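Local atomic coordinates of oligopeptide ABC transporter, periplasmic oligopeptide-binding protein, putative (Thermotoga maritima MSB8, PDB entry 5IPW), a protein that probably binds oligopeptides in the periplasm for uptake by an ABC transporter. Residues Ser366-Arg371 / Tyr405-Pro410; Ser337-Ile341 / Phe449-Trp454. One frame throughout, in Å; residues are numbered along the deposited sequence.

The two contacts illustrate how one lobe of a solute-binding protein is tied together by chain segments far apart in sequence. Contact 1 is nested inside the loop that contact 2 closes; their centres lie 15 Å apart and their nearest atoms about 5 Å, so they do not touch directly. Two elements bridge the gap. Helix 448-462 supplies 449-454 to contact 2, and further along its Tyr460 and Trp461 meet Ala368, Ile369 and Asn370 of contact 1. Strand 589-591 is the second: Gly590 O accepts from Arg371, while Thr591 OG1 bonds to Ser339 O. Both contacts thus draw on the same helix and the same strand.

Contact 1. Residues Ser366-Arg371 / Tyr405-Pro410; sequences SLAINR and YAEYDP
Asn370 lies across the ring of Tyr408 with its amide nearly flat on it, the two planes 23° apart. Its CG sits 3.6 Å above the ring plane, over the centre, and ND2 reaches Tyr408 CG at 3.3 Å, while Asn370 CB adds a CH-pi contact from the same face. On the opposite face Pro410 CD stands offset toward the rim, and Ala368 O comes up in plane at the ring edge. With chi1 at 173° the Tyr408 ring is swung away from its own backbone N and lies beside its carbonyl carbon, under the Asn370 amide.

At the other end of the contact, Leu367 CD1 meets Tyr405 CD2 at the ring edge, 3.5 Å away, and Leu367 CD2 packs against Tyr405 CB. Between these two side-chain pairs the backbones join: Asp409 N gives a bent bond to Leu367 O, 2.8 Å long. Asp409 also stands before helix 410-420, where OD1 weakly caps Arg412 N.

Arg371 sends NH1 to Tyr405 O at 3.1 Å, approaching a lone pair in the carbonyl plane, though that oxygen lies 21° out of the guanidinium plane. Its NH2 is bonded to Gly590 O, and Glu407 OE2 stays 6.5 Å from Arg371 NH1. The positive charge is probably stabilised by the dipoles of these carbonyls rather than by Glu407, and through Arg371 the loop 405-410 is tied to the start of helix 371-379.

Contact 2. Residues Ser337-Ile341 / Phe449-Trp454; sequences SASRI and FHVDVW
The indole of Trp454 is flanked on both faces: Ile341 CD1 lies 4.2 Å above one, toward the rim, and Val453 CG1 lies over the other. Ile341 also brings CG2 to the far end of the six-membered ring, 3.3 Å from Trp454 CH2, while the pyrrole edge is turned to Ser339. The imidazole of His450 likewise presents an edge to Ser339, and one of its faces is covered by Phe449 CD2. Phe449 in turn has Ala338 O in plane at its edge, 3.7 Å from CE2, and Val453 CG2 over one face.

Ser339 OG is where the two edges converge. It accepts from Trp454 NE1 at 2.8 Å, the oxygen lying 18° out of the indole plane, and shares a second hydrogen bond with His450 ND1 at 2.6 Å. A chi1 of -172° extends the hydroxyl from the backbone toward the helix, within range of both rings. Two bonds thus grip this buried oxygen and fix its rotation. An alanine in place of Trp454 would probably leave Ser339 OG without its indole donor and open a gap beside Ile341.

Ser337 OG accepts from Ser339 N in an ST turn, where the chain turns a corner at Ala338 and Ser339. Helix 448-462 joins the parallel neighbouring strands 440-445 and 467-472, and with Trp454 and His450 also resting on Val491 of strand 489-494, the packing is that of a beta-alpha-beta crossover helix lying on the mixed sheet of a periplasmic binding protein lobe.

Contact 1. Residues Ser366-Arg371 / Tyr405-Pro410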
ATOM      1  N   SER A 366     -13.731 -12.640 -22.172  1.00 63.11           N
ATOM      2  CA  SER A 366     -13.054 -11.329 -22.102  1.00 67.21           C
ATOM      3  C   SER A 366     -13.093 -10.587 -23.443  1.00 65.94           C
ATOM      4  O   SER A 366     -13.433  -9.399 -23.492  1.00 65.53           O
ATOM      5  CB  SER A 366     -11.600 -11.439 -21.580  1.00 69.84           C
ATOM      6  OG  SER A 366     -10.888 -12.566 -22.075  1.00 71.47           O
ATOM      7  N   LEU A 367     -12.781 -11.298 -24.527  1.00 66.74           N
ATOM      8  CA  LEU A 367     -12.763 -10.700 -25.872  1.00 67.77           C
ATOM      9  C   LEU A 367     -14.103 -10.085 -26.268  1.00 70.24           C
ATOM     10  O   LEU A 367     -14.149  -9.127 -27.042  1.00 69.79           O
ATOM     11  CB  LEU A 367     -12.330 -11.730 -26.915  1.00 64.89           C
ATOM     12  CG  LEU A 367     -10.881 -12.204 -26.769  1.00 64.84           C
ATOM     13  CD1 LEU A 367     -10.667 -13.465 -27.583  1.00 64.57           C
ATOM     14  CD2 LEU A 367      -9.909 -11.109 -27.179  1.00 65.69           C
ATOM     15  N   ALA A 368     -15.188 -10.618 -25.715  1.00 72.84           N
ATOM     16  CA  ALA A 368     -16.520 -10.072 -25.953  1.00 77.61           C
ATOM     17  C   ALA A 368     -16.797  -8.776 -25.194  1.00 78.34           C
ATOM     18  O   ALA A 368     -17.847  -8.162 -25.389  1.00 75.17           O
ATOM     19  CB  ALA A 368     -17.573 -11.109 -25.603  1.00 82.34           C
ATOM     20  N   ILE A 369     -15.871  -8.360 -24.331  1.00 82.31           N
ATOM     21  CA  ILE A 369     -16.081  -7.164 -23.522  1.00 84.68           C
ATOM     22  C   ILE A 369     -15.528  -5.922 -24.215  1.00 84.58           C
ATOM     23  O   ILE A 369     -14.368  -5.888 -24.634  1.00 79.20           O
ATOM     24  CB  ILE A 369     -15.455  -7.291 -22.120  1.00 86.03           C
ATOM     25  CG1 ILE A 369     -15.883  -8.615 -21.473  1.00 90.01           C
ATOM     26  CG2 ILE A 369     -15.879  -6.110 -21.256  1.00 84.48           C
ATOM     27  CD1 ILE A 369     -15.456  -8.805 -20.030  1.00 90.64           C
ATOM     28  N   ASN A 370     -16.387  -4.912 -24.328  1.00 86.42           N
ATOM     29  CA  ASN A 370     -16.012  -3.594 -24.813  1.00 85.95           C
ATOM     30  C   ASN A 370     -15.600  -2.712 -23.630  1.00 82.28           C
ATOM     31  O   ASN A 370     -16.412  -1.945 -23.101  1.00 76.66           O
ATOM     32  CB  ASN A 370     -17.204  -2.980 -25.574  1.00 87.49           C
ATOM     33  CG  ASN A 370     -16.825  -1.804 -26.476  1.00 87.57           C
ATOM     34  OD1 ASN A 370     -17.704  -1.041 -26.877  1.00 85.55           O
ATOM     35  ND2 ASN A 370     -15.542  -1.658 -26.820  1.00 87.07           N
ATOM     36  N   ARG A 371     -14.344  -2.836 -23.204  1.00 81.05           N
ATOM     37  CA  ARG A 371     -13.850  -2.082 -22.041  1.00 82.70           C
ATOM     38  C   ARG A 371     -13.897  -0.581 -22.287  1.00 85.52           C
ATOM     39  O   ARG A 371     -14.381   0.182 -21.439  1.00 80.16           O
ATOM     40  CB  ARG A 371     -12.417  -2.480 -21.681  1.00 81.93           C
ATOM     41  CG  ARG A 371     -12.288  -3.734 -20.838  1.00 80.88           C
ATOM     42  CD  ARG A 371     -11.902  -4.944 -21.653  1.00 79.65           C
ATOM     43  NE  ARG A 371     -11.693  -6.105 -20.801  1.00 82.52           N
ATOM     44  CZ  ARG A 371     -11.370  -7.320 -21.238  1.00 86.25           C
ATOM     45  NH1 ARG A 371     -11.203  -7.561 -22.537  1.00 86.75           N
ATOM     46  NH2 ARG A 371     -11.216  -8.303 -20.365  1.00 85.82           N
ATOM     47  N   TYR A 405      -6.378 -11.030 -23.157  1.00 76.63           N
ATOM     48  CA  TYR A 405      -7.326 -10.965 -24.241  1.00 68.51           C
ATOM     49  C   TYR A 405      -8.193  -9.761 -23.926  1.00 66.82           C
ATOM     50  O   TYR A 405      -9.399  -9.872 -23.679  1.00 63.98           O
ATOM     51  CB  TYR A 405      -8.133 -12.249 -24.290  1.00 64.84           C
ATOM     52  CG  TYR A 405      -7.341 -13.427 -24.798  1.00 63.92           C
ATOM     53  CD1 TYR A 405      -6.325 -13.991 -24.038  1.00 62.23           C
ATOM     54  CD2 TYR A 405      -7.613 -13.984 -26.043  1.00 64.63           C
ATOM     55  CE1 TYR A 405      -5.600 -15.075 -24.502  1.00 62.96           C
ATOM     56  CE2 TYR A 405      -6.899 -15.070 -26.521  1.00 63.43           C
ATOM     57  CZ  TYR A 405      -5.892 -15.614 -25.748  1.00 65.27           C
ATOM     58  OH  TYR A 405      -5.175 -16.696 -26.223  1.00 64.56           O
ATOM     59  N   ALA A 406      -7.537  -8.605 -23.918  1.00 67.02           N
ATOM     60  CA  ALA A 406      -8.164  -7.346 -23.534  1.00 69.28           C
ATOM     61  C   ALA A 406      -8.910  -6.663 -24.681  1.00 70.53           C
ATOM     62  O   ALA A 406      -9.666  -5.720 -24.436  1.00 67.39           O
ATOM     63  CB  ALA A 406      -7.124  -6.394 -22.952  1.00 70.54           C
ATOM     64  N   GLU A 407      -8.712  -7.132 -25.918  1.00 74.09           N
ATOM     65  CA  GLU A 407      -9.331  -6.494 -27.096  1.00 75.68           C
ATOM     66  C   GLU A 407     -10.844  -6.676 -27.101  1.00 79.07           C
ATOM     67  O   GLU A 407     -11.364  -7.648 -26.554  1.00 83.97           O
ATOM     68  CB  GLU A 407      -8.786  -7.046 -28.421  1.00 72.41           C
ATOM     69  CG  GLU A 407      -7.288  -7.244 -28.471  1.00 74.82           C
ATOM     70  CD  GLU A 407      -6.886  -8.615 -27.974  1.00 74.57           C
ATOM     71  OE1 GLU A 407      -7.061  -9.590 -28.728  1.00 75.95           O
ATOM     72  OE2 GLU A 407      -6.410  -8.713 -26.825  1.00 73.03           O
ATOM     73  N   TYR A 408     -11.538  -5.731 -27.725  1.00 79.77           N
ATOM     74  CA  TYR A 408     -12.967  -5.859 -27.981  1.00 80.72           C
ATOM     75  C   TYR A 408     -13.167  -6.555 -29.328  1.00 79.93           C
ATOM     76  O   TYR A 408     -13.442  -5.907 -30.336  1.00 83.11           O
ATOM     77  CB  TYR A 408     -13.640  -4.483 -27.968  1.00 80.92           C
ATOM     78  CG  TYR A 408     -15.095  -4.509 -28.382  1.00 86.53           C
ATOM     79  CD1 TYR A 408     -16.009  -5.342 -27.736  1.00 89.67           C
ATOM     80  CD2 TYR A 408     -15.559  -3.707 -29.421  1.00 87.76           C
ATOM     81  CE1 TYR A 408     -17.341  -5.374 -28.113  1.00 90.70           C
ATOM     82  CE2 TYR A 408     -16.892  -3.727 -29.802  1.00 90.30           C
ATOM     83  CZ  TYR A 408     -17.780  -4.560 -29.146  1.00 90.98           C
ATOM     84  OH  TYR A 408     -19.102  -4.581 -29.521  1.00 85.52           O
ATOM     85  N   ASP A 409     -13.044  -7.882 -29.325  1.00 78.06           N
ATOM     86  CA  ASP A 409     -13.095  -8.693 -30.546  1.00 76.33           C
ATOM     87  C   ASP A 409     -14.221  -9.758 -30.500  1.00 73.21           C
ATOM     88  O   ASP A 409     -13.941 -10.956 -30.367  1.00 67.88           O
ATOM     89  CB  ASP A 409     -11.717  -9.349 -30.741  1.00 77.48           C
ATOM     90  CG  ASP A 409     -11.495  -9.885 -32.150  1.00 79.12           C
ATOM     91  OD1 ASP A 409     -12.424  -9.859 -32.984  1.00 78.13           O
ATOM     92  OD2 ASP A 409     -10.370 -10.363 -32.412  1.00 77.95           O
ATOM     93  N   PRO A 410     -15.501  -9.325 -30.615  1.00 73.28           N
ATOM     94  CA  PRO A 410     -16.648 -10.257 -30.614  1.00 77.13           C
ATOM     95  C   PRO A 410     -16.534 -11.433 -31.600  1.00 78.60           C
ATOM     96  O   PRO A 410     -16.648 -12.590 -31.189  1.00 81.92           O
ATOM     97  CB  PRO A 410     -17.836  -9.355 -30.982  1.00 74.65           C
ATOM     98  CG  PRO A 410     -17.449  -8.010 -30.483  1.00 73.91           C
ATOM     99  CD  PRO A 410     -15.950  -7.916 -30.617  1.00 73.43           C
TER

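Contact 2. Residues Ser337-Ile341 / Phe449-Trp454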
ATOM      1  N   SER A 337      -8.190  -3.761 -11.535  1.00 60.62           N
ATOM      2  CA  SER A 337      -9.499  -3.573 -12.114  1.00 57.84           C
ATOM      3  C   SER A 337     -10.420  -2.976 -11.076  1.00 53.96           C
ATOM      4  O   SER A 337     -10.299  -3.265  -9.893  1.00 53.85           O
ATOM      5  CB  SER A 337     -10.075  -4.904 -12.574  1.00 61.48           C
ATOM      6  OG  SER A 337     -11.470  -4.780 -12.778  1.00 63.08           O
ATOM      7  N   ALA A 338     -11.344  -2.142 -11.525  1.00 53.69           N
ATOM      8  CA  ALA A 338     -12.381  -1.626 -10.647  1.00 55.62           C
ATOM      9  C   ALA A 338     -13.503  -2.653 -10.463  1.00 57.43           C
ATOM     10  O   ALA A 338     -14.261  -2.577  -9.493  1.00 61.14           O
ATOM     11  CB  ALA A 338     -12.948  -0.336 -11.209  1.00 56.05           C
ATOM     12  N   SER A 339     -13.619  -3.599 -11.397  1.00 55.66           N
ATOM     13  CA  SER A 339     -14.694  -4.593 -11.352  1.00 56.86           C
ATOM     14  C   SER A 339     -14.384  -5.803 -12.223  1.00 55.77           C
ATOM     15  O   SER A 339     -14.624  -5.777 -13.422  1.00 56.56           O
ATOM     16  CB  SER A 339     -16.018  -3.961 -11.791  1.00 59.22           C
ATOM     17  OG  SER A 339     -17.103  -4.849 -11.584  1.00 60.45           O
ATOM     18  N   ARG A 340     -13.848  -6.854 -11.601  1.00 55.89           N
ATOM     19  CA  ARG A 340     -13.500  -8.094 -12.297  1.00 55.25           C
ATOM     20  C   ARG A 340     -14.435  -9.237 -11.904  1.00 57.47           C
ATOM     21  O   ARG A 340     -15.244  -9.096 -10.989  1.00 56.04           O
ATOM     22  CB  ARG A 340     -12.031  -8.485 -12.059  1.00 54.79           C
ATOM     23  CG  ARG A 340     -11.545  -8.505 -10.615  1.00 55.95           C
ATOM     24  CD  ARG A 340     -11.946  -9.743  -9.814  1.00 55.55           C
ATOM     25  NE  ARG A 340     -11.389  -9.676  -8.464  1.00 55.02           N
ATOM     26  CZ  ARG A 340     -11.174 -10.712  -7.652  1.00 55.20           C
ATOM     27  NH1 ARG A 340     -11.473 -11.956  -8.018  1.00 56.93           N
ATOM     28  NH2 ARG A 340     -10.650 -10.493  -6.450  1.00 52.56           N
ATOM     29  N   ILE A 341     -14.313 -10.360 -12.611  1.00 57.88           N
ATOM     30  CA  ILE A 341     -15.146 -11.537 -12.373  1.00 57.26           C
ATOM     31  C   ILE A 341     -14.314 -12.812 -12.399  1.00 54.47           C
ATOM     32  O   ILE A 341     -13.324 -12.922 -13.126  1.00 52.51           O
ATOM     33  CB  ILE A 341     -16.287 -11.647 -13.412  1.00 60.46           C
ATOM     34  CG1 ILE A 341     -17.334 -12.676 -12.975  1.00 63.34           C
ATOM     35  CG2 ILE A 341     -15.752 -12.004 -14.796  1.00 59.85           C
ATOM     36  CD1 ILE A 341     -18.562 -12.698 -13.864  1.00 63.21           C
ATOM     37  N   PHE A 449     -22.969  -0.188  -8.006  1.00 66.72           N
ATOM     38  CA  PHE A 449     -21.925   0.120  -8.961  1.00 65.85           C
ATOM     39  C   PHE A 449     -21.651  -1.082  -9.841  1.00 64.55           C
ATOM     40  O   PHE A 449     -21.655  -0.963 -11.059  1.00 67.79           O
ATOM     41  CB  PHE A 449     -20.641   0.565  -8.254  1.00 67.34           C
ATOM     42  CG  PHE A 449     -19.420   0.510  -9.133  1.00 68.83           C
ATOM     43  CD1 PHE A 449     -19.299   1.353 -10.231  1.00 69.32           C
ATOM     44  CD2 PHE A 449     -18.396  -0.398  -8.870  1.00 70.19           C
ATOM     45  CE1 PHE A 449     -18.178   1.299 -11.047  1.00 71.21           C
ATOM     46  CE2 PHE A 449     -17.270  -0.457  -9.682  1.00 71.51           C
ATOM     47  CZ  PHE A 449     -17.163   0.393 -10.773  1.00 72.17           C
ATOM     48  N   HIS A 450     -21.422  -2.237  -9.222  1.00 64.54           N
ATOM     49  CA  HIS A 450     -21.060  -3.447  -9.970  1.00 63.16           C
ATOM     50  C   HIS A 450     -22.212  -3.962 -10.844  1.00 62.28           C
ATOM     51  O   HIS A 450     -21.979  -4.503 -11.927  1.00 55.93           O
ATOM     52  CB  HIS A 450     -20.592  -4.547  -9.018  1.00 63.01           C
ATOM     53  CG  HIS A 450     -19.229  -4.311  -8.449  1.00 62.31           C
ATOM     54  ND1 HIS A 450     -18.076  -4.485  -9.183  1.00 61.04           N
ATOM     55  CD2 HIS A 450     -18.833  -3.925  -7.212  1.00 59.40           C
ATOM     56  CE1 HIS A 450     -17.029  -4.213  -8.425  1.00 58.62           C
ATOM     57  NE2 HIS A 450     -17.461  -3.871  -7.225  1.00 57.64           N
ATOM     58  N   VAL A 451     -23.444  -3.793 -10.367  1.00 62.51           N
ATOM     59  CA  VAL A 451     -24.627  -4.098 -11.166  1.00 63.76           C
ATOM     60  C   VAL A 451     -24.501  -3.405 -12.519  1.00 66.97           C
ATOM     61  O   VAL A 451     -24.527  -4.058 -13.563  1.00 69.92           O
ATOM     62  CB  VAL A 451     -25.921  -3.626 -10.463  1.00 64.09           C
ATOM     63  CG1 VAL A 451     -27.114  -3.655 -11.411  1.00 63.92           C
ATOM     64  CG2 VAL A 451     -26.201  -4.473  -9.231  1.00 63.56           C
ATOM     65  N   ASP A 452     -24.335  -2.086 -12.481  1.00 69.83           N
ATOM     66  CA  ASP A 452     -24.239  -1.261 -13.694  1.00 70.96           C
ATOM     67  C   ASP A 452     -23.175  -1.768 -14.656  1.00 68.82           C
ATOM     68  O   ASP A 452     -23.403  -1.843 -15.864  1.00 71.65           O
ATOM     69  CB  ASP A 452     -23.924   0.195 -13.340  1.00 71.34           C
ATOM     70  CG  ASP A 452     -24.952   0.807 -12.421  1.00 74.07           C
ATOM     71  OD1 ASP A 452     -26.060   0.240 -12.319  1.00 77.30           O
ATOM     72  OD2 ASP A 452     -24.654   1.848 -11.797  1.00 77.09           O
ATOM     73  N   VAL A 453     -22.016  -2.115 -14.111  1.00 65.65           N
ATOM     74  CA  VAL A 453     -20.892  -2.589 -14.917  1.00 65.41           C
ATOM     75  C   VAL A 453     -21.297  -3.815 -15.722  1.00 65.80           C
ATOM     76  O   VAL A 453     -21.180  -3.836 -16.952  1.00 65.04           O
ATOM     77  CB  VAL A 453     -19.672  -2.962 -14.045  1.00 64.93           C
ATOM     78  CG1 VAL A 453     -18.512  -3.443 -14.910  1.00 64.51           C
ATOM     79  CG2 VAL A 453     -19.237  -1.782 -13.185  1.00 66.25           C
ATOM     80  N   TRP A 454     -21.782  -4.831 -15.016  1.00 65.10           N
ATOM     81  CA  TRP A 454     -22.029  -6.136 -15.621  1.00 63.61           C
ATOM     82  C   TRP A 454     -23.388  -6.227 -16.306  1.00 62.83           C
ATOM     83  O   TRP A 454     -23.573  -7.062 -17.195  1.00 62.14           O
ATOM     84  CB  TRP A 454     -21.813  -7.232 -14.580  1.00 61.24           C
ATOM     85  CG  TRP A 454     -20.380  -7.265 -14.172  1.00 58.57           C
ATOM     86  CD1 TRP A 454     -19.804  -6.582 -13.138  1.00 56.60           C
ATOM     87  CD2 TRP A 454     -19.320  -7.964 -14.831  1.00 56.06           C
ATOM     88  NE1 TRP A 454     -18.458  -6.835 -13.099  1.00 56.28           N
ATOM     89  CE2 TRP A 454     -18.134  -7.681 -14.127  1.00 54.78           C
ATOM     90  CE3 TRP A 454     -19.259  -8.813 -15.942  1.00 56.12           C
ATOM     91  CZ2 TRP A 454     -16.901  -8.218 -14.496  1.00 54.93           C
ATOM     92  CZ3 TRP A 454     -18.031  -9.350 -16.307  1.00 54.18           C
ATOM     93  CH2 TRP A 454     -16.871  -9.047 -15.590  1.00 55.51           C
TER